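Local coordinates for protein 11R-lipoxygenase (Gersemia fruticosa, PDB 3VF1) that probably adds molecular oxygen to polyunsaturated fatty acids at a non-haem iron centre, as a calcium-dependent lipoxygenase with a C2-like PLAT domain, at residues Phe261-Asn266 with Lys489-Asp494. Sequence-based numbering, arbitrary orientation.
With FRU (beta-D-fructofuranose), chain C.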
# COMPACT_ATOMS: atom_id res chain seq x y z
N PHE A 261 13.25 -1.88 14.82
CA PHE A 261 12.86 -0.51 14.51
C PHE A 261 13.45 -0.07 13.17
O PHE A 261 13.14 1.01 12.67
CB PHE A 261 13.31 0.44 15.63
CG PHE A 261 12.54 0.27 16.90
CD1 PHE A 261 12.87 -0.74 17.80
CD2 PHE A 261 11.48 1.11 17.21
CE1 PHE A 261 12.16 -0.90 18.97
CE2 PHE A 261 10.77 0.95 18.39
CZ PHE A 261 11.11 -0.06 19.27
N LEU A 262 14.31 -0.92 12.61
CA LEU A 262 14.92 -0.65 11.31
C LEU A 262 14.41 -1.61 10.25
O LEU A 262 14.10 -1.21 9.13
CB LEU A 262 16.44 -0.78 11.41
CG LEU A 262 17.18 0.16 12.36
CD1 LEU A 262 18.67 -0.15 12.34
CD2 LEU A 262 16.93 1.61 11.99
N ASN A 263 14.32 -2.89 10.60
CA ASN A 263 14.05 -3.94 9.63
C ASN A 263 12.81 -4.75 9.99
O ASN A 263 12.66 -5.90 9.56
CB ASN A 263 15.26 -4.85 9.50
CG ASN A 263 16.53 -4.09 9.17
OD1 ASN A 263 16.52 -3.18 8.34
ND2 ASN A 263 17.63 -4.45 9.83
N GLY A 264 11.93 -4.16 10.79
CA GLY A 264 10.66 -4.79 11.11
C GLY A 264 9.60 -4.38 10.10
O GLY A 264 9.80 -4.52 8.90
N SER A 265 8.49 -3.86 10.60
CA SER A 265 7.40 -3.41 9.73
C SER A 265 7.18 -1.91 9.81
O SER A 265 6.31 -1.37 9.13
CB SER A 265 6.11 -4.14 10.09
OG SER A 265 6.24 -5.54 9.87
N ASN A 266 7.97 -1.23 10.64
CA ASN A 266 7.79 0.21 10.85
C ASN A 266 9.11 0.94 11.07
O ASN A 266 9.50 1.18 12.22
CB ASN A 266 6.86 0.44 12.04
CG ASN A 266 6.58 1.91 12.28
OD1 ASN A 266 6.79 2.75 11.40
ND2 ASN A 266 6.11 2.24 13.47
N LYS A 489 23.46 -1.45 8.78
CA LYS A 489 22.58 -2.61 8.92
C LYS A 489 21.11 -2.20 8.93
O LYS A 489 20.27 -2.84 9.56
CB LYS A 489 22.94 -3.40 10.19
CG LYS A 489 24.40 -3.82 10.21
CD LYS A 489 24.76 -4.64 11.44
CE LYS A 489 24.42 -6.11 11.26
NZ LYS A 489 24.96 -6.94 12.36
N PHE A 490 20.81 -1.12 8.21
CA PHE A 490 19.44 -0.65 8.01
C PHE A 490 19.01 -1.14 6.63
O PHE A 490 19.04 -0.40 5.65
CB PHE A 490 19.41 0.87 8.08
CG PHE A 490 18.03 1.47 8.16
CD1 PHE A 490 16.89 0.67 8.13
CD2 PHE A 490 17.87 2.84 8.24
CE1 PHE A 490 15.63 1.24 8.20
CE2 PHE A 490 16.61 3.41 8.31
CZ PHE A 490 15.49 2.61 8.29
N TYR A 491 18.61 -2.41 6.56
CA TYR A 491 18.39 -3.08 5.28
C TYR A 491 17.21 -2.52 4.50
O TYR A 491 17.25 -2.46 3.27
CB TYR A 491 18.22 -4.58 5.51
CG TYR A 491 19.40 -5.20 6.22
CD1 TYR A 491 20.70 -4.87 5.86
CD2 TYR A 491 19.22 -6.10 7.26
CE1 TYR A 491 21.79 -5.42 6.51
CE2 TYR A 491 20.30 -6.66 7.91
CZ TYR A 491 21.58 -6.32 7.54
OH TYR A 491 22.66 -6.87 8.18
N TYR A 492 16.16 -2.11 5.20
CA TYR A 492 15.03 -1.46 4.54
C TYR A 492 15.51 -0.23 3.77
O TYR A 492 15.08 0.01 2.65
CB TYR A 492 13.97 -1.03 5.55
CG TYR A 492 13.09 0.08 5.03
CD1 TYR A 492 13.43 1.41 5.21
CD2 TYR A 492 11.92 -0.20 4.33
CE1 TYR A 492 12.64 2.43 4.72
CE2 TYR A 492 11.12 0.81 3.84
CZ TYR A 492 11.48 2.13 4.04
OH TYR A 492 10.69 3.14 3.55
N LYS A 493 16.38 0.55 4.40
CA LYS A 493 16.86 1.79 3.80
C LYS A 493 17.67 1.53 2.54
O LYS A 493 17.48 2.20 1.53
CB LYS A 493 17.71 2.57 4.82
CG LYS A 493 18.47 3.75 4.23
CD LYS A 493 19.90 3.39 3.85
CE LYS A 493 20.73 3.03 5.08
NZ LYS A 493 22.14 2.74 4.74
N ASP A 494 18.55 0.54 2.59
CA ASP A 494 19.39 0.21 1.43
C ASP A 494 18.54 -0.24 0.25
O ASP A 494 18.75 0.20 -0.88
CB ASP A 494 20.40 -0.88 1.79
CG ASP A 494 21.47 -0.40 2.75
OD1 ASP A 494 21.77 0.81 2.75
OD2 ASP A 494 22.01 -1.23 3.51
C1 FRU C . 22.26 4.02 0.40
C2 FRU C . 23.71 4.13 0.86
C3 FRU C . 24.62 3.27 0.01
C4 FRU C . 25.61 2.69 1.00
C5 FRU C . 24.84 2.69 2.31
C6 FRU C . 25.78 2.98 3.48
O1 FRU C . 21.84 2.67 0.48
O2 FRU C . 24.14 5.47 0.75
O3 FRU C . 25.29 4.03 -0.98
O4 FRU C . 26.04 1.40 0.64
O5 FRU C . 23.83 3.67 2.20
O6 FRU C . 25.44 2.21 4.60
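Leu262 and Asn263, on helix 254-263, meet the start of helix 491-514 inside the largely helical lipoxygenase domain, where Phe490 occupies the N-cap position. The tight part is mostly apolar. Leu262 CD2 stands 3.8 Å from the centroid of the Phe490 ring, almost on its normal, a CH-pi contact over the face; Lys493 CB covers the opposite face. A branched leucine suits this place because its CD2 methyl can sit on the ring. Leu262 CB packs against Phe490 CD1 at 3.6 Å, and Leu262 O comes within 3.0 Å of Phe490 CE1. The first torsion of Phe490 (chi1 -169°) sets the ring beside its own carbonyl carbon, where Leu262 covers one face.

The more open side is polar, between the partly exposed Asn263 and Tyr491. Here the asparagine amide reads backbone groups with both ends: ND2 gives a nearly straight bond (172°) to Lys489 O at 3.1 Å, while OD1 accepts two weak bonds, from Tyr491 N and Tyr492 N, at the amino end of the helix. Were this residue an alanine, Lys489 O and the N-H groups of Tyr491 and Tyr492 would probably lose their mate across the contact. Farther along, Lys493 and Asp494 pair and bind the fructose unit of a bound sugar, whereas Tyr492 OH is hydrogen-bonded to Gln574. Beside the polar bonds, the Asn263 amide lies 13° from parallel with the Tyr491 ring, its ND2 3.4 Å from Tyr491 CD2.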